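Long-range contacts in TRAP dicarboxylate ABC transporter, substrate-binding protein (Roseobacter denitrificans, PDB 4OVQ), which binds beta-D-glucuronate as the periplasmic solute-binding protein of a TRAP-type system, probably delivering it to the membrane transporter: residues E83-L89 with I232-I238; L138-D142 with S261-R266; R27-H32 with G64-Q70. One frame throughout, in Å; residues are numbered along the deposited sequence.

Contact 1: E83-L89 with I232-I238; sequences EIGNFNL and IPECICI. With BDP (beta-D-glucopyranuronic acid), chain C.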
loop_
_atom_site.group_PDB
_atom_site.type_symbol
_atom_site.label_atom_id
_atom_site.label_comp_id
_atom_site.label_asym_id
_atom_site.label_seq_id
_atom_site.Cartn_x
_atom_site.Cartn_y
_atom_site.Cartn_z
ATOM N N GLU A 83 2.861 -2.335 -18.890
ATOM C CA GLU A 83 1.957 -1.204 -19.027
ATOM C C GLU A 83 1.240 -0.834 -17.719
ATOM O O GLU A 83 0.976 0.336 -17.475
ATOM C CB GLU A 83 0.890 -1.507 -20.095
ATOM C CG GLU A 83 1.470 -1.698 -21.522
ATOM C CD GLU A 83 2.150 -3.060 -21.776
ATOM O OE1 GLU A 83 2.098 -4.000 -20.962
ATOM O OE2 GLU A 83 2.787 -3.173 -22.846
ATOM N N ILE A 84 0.901 -1.839 -16.922
ATOM C CA ILE A 84 -0.045 -1.655 -15.826
ATOM C C ILE A 84 0.490 -2.263 -14.549
ATOM O O ILE A 84 1.088 -3.348 -14.568
ATOM C CB ILE A 84 -1.415 -2.321 -16.174
ATOM C CG1 ILE A 84 -2.092 -1.590 -17.339
ATOM C CG2 ILE A 84 -2.298 -2.382 -14.955
ATOM C CD1 ILE A 84 -2.633 -0.214 -17.021
ATOM N N GLY A 85 0.208 -1.602 -13.428
ATOM C CA GLY A 85 0.420 -2.216 -12.124
ATOM C C GLY A 85 -0.647 -1.764 -11.146
ATOM O O GLY A 85 -1.184 -0.675 -11.242
ATOM N N ASN A 86 -1.005 -2.634 -10.222
ATOM C CA ASN A 86 -1.650 -2.213 -8.997
ATOM C C ASN A 86 -0.533 -2.099 -7.964
ATOM O O ASN A 86 -0.021 -3.108 -7.481
ATOM C CB ASN A 86 -2.728 -3.228 -8.576
ATOM C CG ASN A 86 -3.042 -3.194 -7.082
ATOM O OD1 ASN A 86 -3.245 -4.233 -6.455
ATOM N ND2 ASN A 86 -3.057 -2.007 -6.506
ATOM N N PHE A 87 -0.159 -0.871 -7.663
ATOM C CA PHE A 87 0.924 -0.579 -6.759
ATOM C C PHE A 87 0.426 0.075 -5.452
ATOM O O PHE A 87 -0.321 1.073 -5.453
ATOM C CB PHE A 87 1.967 0.341 -7.417
ATOM C CG PHE A 87 2.640 -0.247 -8.608
ATOM C CD1 PHE A 87 3.022 -1.574 -8.615
ATOM C CD2 PHE A 87 2.894 0.555 -9.714
ATOM C CE1 PHE A 87 3.645 -2.124 -9.727
ATOM C CE2 PHE A 87 3.519 0.039 -10.828
ATOM C CZ PHE A 87 3.898 -1.296 -10.830
ATOM N N ASN A 88 0.909 -0.467 -4.341
ATOM C CA ASN A 88 0.836 0.244 -3.061
ATOM C C ASN A 88 1.712 1.494 -3.142
ATOM O O ASN A 88 2.799 1.454 -3.729
ATOM C CB ASN A 88 1.399 -0.670 -1.998
ATOM C CG ASN A 88 1.192 -0.165 -0.576
ATOM O OD1 ASN A 88 2.091 0.467 0.005
ATOM N ND2 ASN A 88 0.069 -0.528 0.026
ATOM N N LEU A 89 1.283 2.608 -2.568
ATOM C CA LEU A 89 2.103 3.829 -2.671
ATOM C C LEU A 89 3.378 3.811 -1.835
ATOM O O LEU A 89 4.273 4.607 -2.074
ATOM C CB LEU A 89 1.276 5.089 -2.395
ATOM C CG LEU A 89 0.841 5.755 -3.701
ATOM C CD1 LEU A 89 -0.107 4.905 -4.508
ATOM C CD2 LEU A 89 0.238 7.143 -3.430
ATOM N N ILE A 232 -1.984 3.570 3.961
ATOM C CA ILE A 232 -1.383 3.830 2.663
ATOM C C ILE A 232 -2.340 3.351 1.565
ATOM O O ILE A 232 -2.761 2.195 1.594
ATOM C CB ILE A 232 -0.042 3.064 2.563
ATOM C CG1 ILE A 232 0.887 3.455 3.711
ATOM C CG2 ILE A 232 0.596 3.314 1.228
ATOM C CD1 ILE A 232 2.222 2.725 3.695
ATOM N N PRO A 233 -2.668 4.219 0.603
ATOM C CA PRO A 233 -3.560 3.802 -0.478
ATOM C C PRO A 233 -2.775 3.061 -1.550
ATOM O O PRO A 233 -1.529 3.072 -1.568
ATOM C CB PRO A 233 -4.054 5.134 -1.048
ATOM C CG PRO A 233 -2.917 6.068 -0.838
ATOM C CD PRO A 233 -2.329 5.652 0.491
ATOM N N GLU A 234 -3.499 2.436 -2.460
ATOM C CA GLU A 234 -2.875 1.881 -3.634
ATOM C C GLU A 234 -3.496 2.516 -4.838
ATOM O O GLU A 234 -4.480 3.248 -4.743
ATOM C CB GLU A 234 -3.034 0.352 -3.673
ATOM C CG GLU A 234 -2.765 -0.328 -2.329
ATOM C CD GLU A 234 -2.304 -1.750 -2.463
ATOM O OE1 GLU A 234 -2.600 -2.374 -3.501
ATOM O OE2 GLU A 234 -1.663 -2.208 -1.493
ATOM N N CYS A 235 -2.919 2.246 -5.990
ATOM C CA CYS A 235 -3.498 2.720 -7.214
ATOM C C CYS A 235 -3.503 1.631 -8.291
ATOM O O CYS A 235 -2.784 0.631 -8.183
ATOM C CB CYS A 235 -2.742 3.953 -7.703
ATOM S SG CYS A 235 -1.049 3.571 -8.259
ATOM N N ILE A 236 -4.302 1.853 -9.312
ATOM C CA ILE A 236 -4.116 1.271 -10.615
ATOM C C ILE A 236 -3.249 2.280 -11.360
ATOM O O ILE A 236 -3.678 3.444 -11.480
ATOM C CB ILE A 236 -5.473 1.068 -11.359
ATOM C CG1 ILE A 236 -6.458 0.228 -10.531
ATOM C CG2 ILE A 236 -5.243 0.454 -12.749
ATOM C CD1 ILE A 236 -7.788 0.008 -11.204
ATOM N N CYS A 237 -2.072 1.845 -11.845
ATOM C CA CYS A 237 -0.924 2.642 -12.377
ATOM C C CYS A 237 -0.836 2.284 -13.877
ATOM O O CYS A 237 -0.986 1.114 -14.237
ATOM C CB CYS A 237 0.494 2.318 -11.662
ATOM S SG CYS A 237 1.709 3.497 -11.935
ATOM N N ILE A 238 -0.617 3.267 -14.743
ATOM C CA ILE A 238 -0.253 2.985 -16.144
ATOM C C ILE A 238 0.985 3.802 -16.516
ATOM O O ILE A 238 1.148 4.963 -16.122
ATOM C CB ILE A 238 -1.429 3.280 -17.162
ATOM C CG1 ILE A 238 -1.104 2.769 -18.582
ATOM C CG2 ILE A 238 -1.807 4.750 -17.160
ATOM C CD1 ILE A 238 -2.300 2.730 -19.532
HETATM C C1 BDP C . 0.307 -4.947 1.216
HETATM C C2 BDP C . 0.227 -4.257 -0.121
HETATM C C3 BDP C . 1.194 -4.914 -1.005
HETATM C C4 BDP C . 2.570 -4.809 -0.437
HETATM C C5 BDP C . 2.617 -5.421 0.943
HETATM C C6 BDP C . 3.997 -5.300 1.610
HETATM O O2 BDP C . -1.132 -4.512 -0.613
HETATM O O3 BDP C . 1.193 -4.101 -2.237
HETATM O O4 BDP C . 3.541 -5.492 -1.336
HETATM O O5 BDP C . 1.649 -4.831 1.800
HETATM O O6A BDP C . 5.035 -5.384 0.890
HETATM O O1 BDP C . -0.556 -4.398 2.169
HETATM O O6B BDP C . 3.963 -5.280 2.865
#
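Gly85 and Cys237 exchange backbone hydrogen bonds in both directions, as do Phe87 and Cys235, while Ile84, Asn86 and Asn88 face Ile238, Ile236 and Glu234 as non-hydrogen-bonded pairs. With the strand axes 4.6 Å apart and running at 155°, this is antiparallel pairing, continued past the strand by Leu89 N on Pro233 O (3.0 Å).

Side-chain amides from 83-89 grip the carboxylate of Glu234 at both oxygens. With its CG anti to the backbone N (chi1 -171°), Asn88 brings ND2 to OE2 of Glu234 at 2.9 Å on the anti side, tilted out of the carboxylate plane, to which the amide stands at 87°. Asn86 ND2 gives a bond to Glu234 OE1 (3.1 Å) and a straighter one, from above the carbonyl plane, to Cys235 O, which also accepts from Phe87 N; Asn86 OD1 is taken by Asn38. Held in this way, Glu234 OE2 accepts the sugar hydroxyl O2 at 2.5 Å.

The pairing lies inside the mixed five-stranded sheet of one lobe of the periplasmic-binding-protein fold, and the Asn88-Glu234 end opens into the glucuronate pocket.

Apolar contacts separate by face. On that of Phe87, Cys237 CB lies 3.6 Å from Phe87 CD2, and Cys237 SG sits at the ring edge, 5.1 Å from its centroid. On the face of Asn86, Ile84 CD1 meets Ile238 CG1 at 3.7 Å.

Contact 2: L138-D142 with S261-R266; sequences LAWYD and SALYQR
The amide of Gln265 closes on the backbone of Asp142 with two hydrogen bonds, one at each end of the group. Gln265 NE2 donates to Asp142 O at 2.8 Å, in the carbonyl plane and on a lone pair, while Asp142 N donates to Gln265 OE1 at 3.0 Å. Asn38 OD1 accepts a further bond from the same NE2. A second polar link joins Tyr141 OH to Ser261 OG (2.8 Å), with the serine oxygen in the plane of the phenol ring; Ser261 OG is also bonded to Ala41 O. Farther out, a water bridges Trp140 O and Arg266 NH2, lying 2.6 Å from that nitrogen.

Between the two polar links the Tyr141 ring is covered on one face by Gln265. Gln265 CG stands 3.5 Å from the centroid of the Tyr141 ring, almost over its centre, a CH-pi contact, and the amide plane lies 9° from the ring plane. The bend in the Gln265 chain at chi2 (-88°) turns the amide back along the ring toward Asp142. Ala262 comes in at the ring edge, its CB 3.7 Å from Tyr141 CD1, and the same methyl meets Ala139 CB at 3.7 Å.

The segment axes run 4° apart and 7.7 Å from each other, so helix 248-282 lies lengthwise along edge strand 135-141, an alpha/beta layer packing of the five-stranded sheet.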
loop_
_atom_site.group_PDB
_atom_site.type_symbol
_atom_site.label_atom_id
_atom_site.label_comp_id
_atom_site.label_asym_id
_atom_site.label_seq_id
_atom_site.Cartn_x
_atom_site.Cartn_y
_atom_site.Cartn_z
ATOM N N LEU A 138 -4.640 5.962 -12.196
ATOM C CA LEU A 138 -5.956 5.958 -12.826
ATOM C C LEU A 138 -7.098 5.847 -11.834
ATOM O O LEU A 138 -8.191 6.321 -12.124
ATOM C CB LEU A 138 -6.071 4.793 -13.798
ATOM C CG LEU A 138 -5.083 4.791 -14.960
ATOM C CD1 LEU A 138 -5.226 3.463 -15.706
ATOM C CD2 LEU A 138 -5.318 5.972 -15.913
ATOM N N ALA A 139 -6.861 5.251 -10.675
ATOM C CA ALA A 139 -7.857 5.108 -9.630
ATOM C C ALA A 139 -7.177 4.663 -8.361
ATOM O O ALA A 139 -6.055 4.140 -8.411
ATOM C CB ALA A 139 -8.920 4.110 -10.040
ATOM N N TRP A 140 -7.840 4.870 -7.230
ATOM C CA TRP A 140 -7.305 4.532 -5.940
ATOM C C TRP A 140 -7.992 3.267 -5.341
ATOM O O TRP A 140 -9.230 3.139 -5.310
ATOM C CB TRP A 140 -7.493 5.691 -4.944
ATOM C CG TRP A 140 -6.928 7.009 -5.361
ATOM C CD1 TRP A 140 -7.637 8.153 -5.609
ATOM C CD2 TRP A 140 -5.550 7.345 -5.548
ATOM N NE1 TRP A 140 -6.788 9.164 -5.966
ATOM C CE2 TRP A 140 -5.497 8.705 -5.913
ATOM C CE3 TRP A 140 -4.348 6.634 -5.440
ATOM C CZ2 TRP A 140 -4.297 9.359 -6.196
ATOM C CZ3 TRP A 140 -3.154 7.305 -5.708
ATOM C CH2 TRP A 140 -3.147 8.648 -6.086
ATOM N N TYR A 141 -7.179 2.369 -4.808
ATOM C CA TYR A 141 -7.658 1.192 -4.101
ATOM C C TYR A 141 -7.434 1.328 -2.602
ATOM O O TYR A 141 -6.480 1.993 -2.163
ATOM C CB TYR A 141 -6.857 -0.032 -4.556
ATOM C CG TYR A 141 -7.266 -0.744 -5.822
ATOM C CD1 TYR A 141 -8.295 -0.300 -6.650
ATOM C CD2 TYR A 141 -6.604 -1.919 -6.168
ATOM C CE1 TYR A 141 -8.632 -1.012 -7.804
ATOM C CE2 TYR A 141 -6.930 -2.629 -7.296
ATOM C CZ TYR A 141 -7.937 -2.186 -8.101
ATOM O OH TYR A 141 -8.247 -2.925 -9.229
ATOM N N ASP A 142 -8.294 0.686 -1.808
ATOM C CA ASP A 142 -8.175 0.601 -0.349
ATOM C C ASP A 142 -7.212 -0.513 0.025
ATOM O O ASP A 142 -7.246 -1.614 -0.556
ATOM C CB ASP A 142 -9.576 0.258 0.198
ATOM C CG ASP A 142 -9.758 0.591 1.669
ATOM O OD1 ASP A 142 -8.782 0.777 2.422
ATOM O OD2 ASP A 142 -10.939 0.677 2.086
ATOM N N SER A 261 -13.506 -0.390 -11.538
ATOM C CA SER A 261 -12.780 -1.431 -10.860
ATOM C C SER A 261 -12.501 -1.042 -9.421
ATOM O O SER A 261 -12.642 -1.833 -8.508
ATOM C CB SER A 261 -11.462 -1.663 -11.580
ATOM O OG SER A 261 -10.521 -2.414 -10.827
ATOM N N ALA A 262 -12.095 0.222 -9.219
ATOM C CA ALA A 262 -11.777 0.645 -7.862
ATOM C C ALA A 262 -12.978 0.731 -6.928
ATOM O O ALA A 262 -12.864 0.385 -5.771
ATOM C CB ALA A 262 -10.975 1.937 -7.870
ATOM N N LEU A 263 -14.127 1.188 -7.432
ATOM C CA LEU A 263 -15.327 1.146 -6.597
ATOM C C LEU A 263 -15.676 -0.294 -6.200
ATOM O O LEU A 263 -16.021 -0.568 -5.062
ATOM C CB LEU A 263 -16.484 1.811 -7.334
ATOM C CG LEU A 263 -16.289 3.313 -7.571
ATOM C CD1 LEU A 263 -17.481 3.878 -8.295
ATOM C CD2 LEU A 263 -16.062 4.089 -6.259
ATOM N N TYR A 264 -15.506 -1.240 -7.128
ATOM C CA TYR A 264 -15.722 -2.656 -6.807
ATOM C C TYR A 264 -14.707 -3.165 -5.772
ATOM O O TYR A 264 -15.051 -3.803 -4.781
ATOM C CB TYR A 264 -15.646 -3.445 -8.120
ATOM C CG TYR A 264 -15.933 -4.925 -8.049
ATOM C CD1 TYR A 264 -17.020 -5.433 -7.333
ATOM C CD2 TYR A 264 -15.120 -5.814 -8.733
ATOM C CE1 TYR A 264 -17.271 -6.797 -7.305
ATOM C CE2 TYR A 264 -15.369 -7.158 -8.718
ATOM C CZ TYR A 264 -16.433 -7.647 -8.003
ATOM O OH TYR A 264 -16.644 -9.013 -8.011
ATOM N N GLN A 265 -13.436 -2.814 -5.991
ATOM C CA GLN A 265 -12.368 -3.182 -5.073
ATOM C C GLN A 265 -12.672 -2.728 -3.652
ATOM O O GLN A 265 -12.442 -3.461 -2.678
ATOM C CB GLN A 265 -11.018 -2.602 -5.534
ATOM C CG GLN A 265 -9.807 -3.157 -4.769
ATOM C CD GLN A 265 -9.459 -2.378 -3.497
ATOM O OE1 GLN A 265 -9.945 -1.279 -3.287
ATOM N NE2 GLN A 265 -8.627 -2.959 -2.653
ATOM N N ARG A 266 -13.206 -1.521 -3.546
ATOM C CA ARG A 266 -13.495 -0.975 -2.234
ATOM C C ARG A 266 -14.622 -1.761 -1.562
ATOM O O ARG A 266 -14.524 -2.070 -0.362
ATOM C CB ARG A 266 -13.722 0.518 -2.317
ATOM C CG ARG A 266 -12.399 1.232 -2.596
ATOM C CD ARG A 266 -12.542 2.655 -2.987
ATOM N NE ARG A 266 -13.290 3.428 -2.022
ATOM C CZ ARG A 266 -13.663 4.685 -2.224
ATOM N NH1 ARG A 266 -14.360 5.320 -1.283
ATOM N NH2 ARG A 266 -13.347 5.303 -3.365
HETATM O O HOH W 1 -11.621 4.788 -5.282
#

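Contact 3: R27-H32 with G64-Q70; sequences RGWNIH and GGTLGSQ. With BDP (beta-D-glucopyranuronic acid), chain C.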
loop_
_atom_site.group_PDB
_atom_site.type_symbol
_atom_site.label_atom_id
_atom_site.label_comp_id
_atom_site.label_asym_id
_atom_site.label_seq_id
_atom_site.Cartn_x
_atom_site.Cartn_y
_atom_site.Cartn_z
ATOM N N ARG A 27 0.202 -5.956 -20.419
ATOM C CA ARG A 27 0.479 -6.819 -19.294
ATOM C C ARG A 27 0.404 -5.987 -18.018
ATOM O O ARG A 27 0.797 -4.813 -18.017
ATOM C CB ARG A 27 1.858 -7.459 -19.447
ATOM C CG ARG A 27 1.908 -8.346 -20.675
ATOM C CD ARG A 27 3.302 -8.622 -21.139
ATOM N NE ARG A 27 4.101 -9.246 -20.101
ATOM C CZ ARG A 27 5.152 -8.695 -19.494
ATOM N NH1 ARG A 27 5.576 -7.468 -19.792
ATOM N NH2 ARG A 27 5.798 -9.396 -18.565
ATOM N N GLY A 28 -0.107 -6.613 -16.969
ATOM C CA GLY A 28 -0.241 -5.972 -15.677
ATOM C C GLY A 28 0.294 -6.792 -14.518
ATOM O O GLY A 28 0.269 -8.024 -14.546
ATOM N N TRP A 29 0.752 -6.089 -13.483
ATOM C CA TRP A 29 1.294 -6.703 -12.270
ATOM C C TRP A 29 0.406 -6.523 -11.061
ATOM O O TRP A 29 -0.147 -5.425 -10.835
ATOM C CB TRP A 29 2.676 -6.090 -11.987
ATOM C CG TRP A 29 3.457 -6.578 -10.825
ATOM C CD1 TRP A 29 4.492 -7.484 -10.863
ATOM C CD2 TRP A 29 3.353 -6.149 -9.457
ATOM N NE1 TRP A 29 4.993 -7.660 -9.609
ATOM C CE2 TRP A 29 4.322 -6.861 -8.723
ATOM C CE3 TRP A 29 2.513 -5.254 -8.778
ATOM C CZ2 TRP A 29 4.488 -6.703 -7.330
ATOM C CZ3 TRP A 29 2.651 -5.115 -7.404
ATOM C CH2 TRP A 29 3.673 -5.791 -6.699
ATOM N N ASN A 30 0.271 -7.580 -10.283
ATOM C CA ASN A 30 -0.362 -7.529 -8.974
ATOM C C ASN A 30 0.345 -8.546 -8.095
ATOM O O ASN A 30 0.651 -9.660 -8.558
ATOM C CB ASN A 30 -1.868 -7.852 -9.110
ATOM C CG ASN A 30 -2.536 -8.234 -7.781
ATOM O OD1 ASN A 30 -2.330 -7.586 -6.776
ATOM N ND2 ASN A 30 -3.378 -9.277 -7.779
ATOM N N ILE A 31 0.613 -8.211 -6.835
ATOM C CA ILE A 31 1.367 -9.108 -5.958
ATOM C C ILE A 31 0.507 -10.169 -5.273
ATOM O O ILE A 31 1.050 -11.139 -4.740
ATOM C CB ILE A 31 2.171 -8.301 -4.899
ATOM C CG1 ILE A 31 3.393 -9.059 -4.352
ATOM C CG2 ILE A 31 1.272 -7.783 -3.795
ATOM C CD1 ILE A 31 4.454 -8.076 -3.754
ATOM N N HIS A 32 -0.822 -10.021 -5.316
ATOM C CA HIS A 32 -1.721 -10.769 -4.432
ATOM C C HIS A 32 -2.176 -12.119 -4.984
ATOM O O HIS A 32 -2.031 -12.398 -6.171
ATOM C CB HIS A 32 -2.902 -9.900 -3.980
ATOM C CG HIS A 32 -2.474 -8.801 -3.068
ATOM N ND1 HIS A 32 -2.122 -9.035 -1.756
ATOM C CD2 HIS A 32 -2.275 -7.476 -3.286
ATOM C CE1 HIS A 32 -1.730 -7.903 -1.202
ATOM N NE2 HIS A 32 -1.819 -6.939 -2.103
ATOM N N GLY A 64 -0.082 -12.716 -8.012
ATOM C CA GLY A 64 0.855 -13.449 -7.177
ATOM C C GLY A 64 2.300 -13.009 -7.294
ATOM O O GLY A 64 3.182 -13.765 -6.883
ATOM N N GLY A 65 2.589 -11.821 -7.836
ATOM C CA GLY A 65 3.961 -11.342 -7.869
ATOM C C GLY A 65 4.919 -12.137 -8.748
ATOM O O GLY A 65 6.142 -12.005 -8.637
ATOM N N THR A 66 4.360 -12.947 -9.645
ATOM C CA THR A 66 5.192 -13.873 -10.424
ATOM C C THR A 66 6.095 -13.103 -11.399
ATOM O O THR A 66 7.108 -13.627 -11.865
ATOM C CB THR A 66 4.337 -14.957 -11.143
ATOM O OG1 THR A 66 3.545 -14.340 -12.150
ATOM C CG2 THR A 66 3.415 -15.709 -10.120
ATOM N N LEU A 67 5.798 -11.825 -11.641
ATOM C CA LEU A 67 6.676 -11.007 -12.472
ATOM C C LEU A 67 7.812 -10.286 -11.701
ATOM O O LEU A 67 8.762 -9.754 -12.299
ATOM C CB LEU A 67 5.872 -9.962 -13.245
ATOM C CG LEU A 67 5.043 -10.516 -14.405
ATOM C CD1 LEU A 67 4.418 -9.362 -15.177
ATOM C CD2 LEU A 67 5.863 -11.421 -15.322
ATOM N N GLY A 68 7.733 -10.293 -10.383
ATOM C CA GLY A 68 8.830 -9.765 -9.598
ATOM C C GLY A 68 8.399 -8.953 -8.394
ATOM O O GLY A 68 7.218 -8.839 -8.065
ATOM N N SER A 69 9.374 -8.419 -7.694
ATOM C CA SER A 69 9.073 -7.626 -6.518
ATOM C C SER A 69 8.381 -6.322 -6.856
ATOM O O SER A 69 8.358 -5.880 -8.005
ATOM C CB SER A 69 10.353 -7.282 -5.795
ATOM O OG SER A 69 11.049 -6.249 -6.479
ATOM N N GLN A 70 7.791 -5.682 -5.847
ATOM C CA GLN A 70 7.082 -4.459 -6.140
ATOM C C GLN A 70 8.036 -3.348 -6.650
ATOM O O GLN A 70 7.724 -2.683 -7.645
ATOM C CB GLN A 70 6.198 -4.031 -4.957
ATOM C CG GLN A 70 5.283 -2.883 -5.311
ATOM C CD GLN A 70 3.973 -2.794 -4.560
ATOM O OE1 GLN A 70 3.062 -2.140 -5.038
ATOM N NE2 GLN A 70 3.858 -3.473 -3.411
HETATM C C1 BDP C . 0.307 -4.947 1.216
HETATM C C2 BDP C . 0.227 -4.257 -0.121
HETATM C C3 BDP C . 1.194 -4.914 -1.005
HETATM C C4 BDP C . 2.570 -4.809 -0.437
HETATM C C5 BDP C . 2.617 -5.421 0.943
HETATM C C6 BDP C . 3.997 -5.300 1.610
HETATM O O2 BDP C . -1.132 -4.512 -0.613
HETATM O O3 BDP C . 1.193 -4.101 -2.237
HETATM O O4 BDP C . 3.541 -5.492 -1.336
HETATM O O5 BDP C . 1.649 -4.831 1.800
HETATM O O6A BDP C . 5.035 -5.384 0.890
HETATM O O1 BDP C . -0.556 -4.398 2.169
HETATM O O6B BDP C . 3.963 -5.280 2.865
HETATM O O HOH W 2 3.164 -10.253 -10.715
#
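Gln70 packs its CB on Trp29 CH2 at 3.5 Å while its NE2 donates to O3 of the bound glucuronate at 3.0 Å and lies close to O4. Gln70 CG anti to the backbone N (chi1 -171°), with the chain extended beyond it, carries NE2 to the sugar. Gln70 OE1 accepts from Asn88 N, so the amide is fixed at both ends. From the other segment, His32 NE2 donates to the sugar O2 at 2.9 Å, with that oxygen in the plane of the imidazole.

Behind this first shell, Trp29 is the main partner of the 64-70 loop, its indole standing 44° from the glutamine amide. Trp29 NE1 donates to Gly68 O (3.0 Å), an acceptor in the indole plane, although the donor lies 43° out of the carbonyl plane. Leu67 CB meets the indole edge at Trp29 CD1 (3.7 Å), and beyond it Leu67 CD1 reaches Arg27 NH2.

Backbone bonds set the loop's entry: Gly65 N to Asn30 O at 3.0 Å, and Gly64 N to His32 O at 2.7 Å. Gly64 and Gly65 both have positive phi, and a type I turn from Gly65 to Gly68 brings the Gly68 carbonyl round to the indole. Ser69 then N-caps helix 70-79.

Here the ligand's O2 and O3 meet N-H donors, from an imidazole and a side-chain amide, and the bonds that tie the loop to 27-32 probably help to keep the two donors in position relative to each other.

In the fold
Contact 1 is the core of the set, strand on strand within the five-stranded sheet that all three contacts reach; contact 2 is also buried but packs helix 248-282 along that sheet's edge strand; contact 3 is only partly buried, at a loop that helps line the pocket. Neighbouring strands and the start of helix 70-79 join them: Glu234 O and Ile236 O accept from Tyr141 N and Leu138 N, tying contact 1 to contact 2, while Asn88 N donates to Gln70 OE1 and Phe87 meets Trp29, tying it to contact 3. Contacts 2 and 3 do not touch. Contact 1 offers glucuronate a carboxylate acceptor and contact 3 offers N-H donors, whereas contact 2 spends its amide and hydroxyls on protein partners.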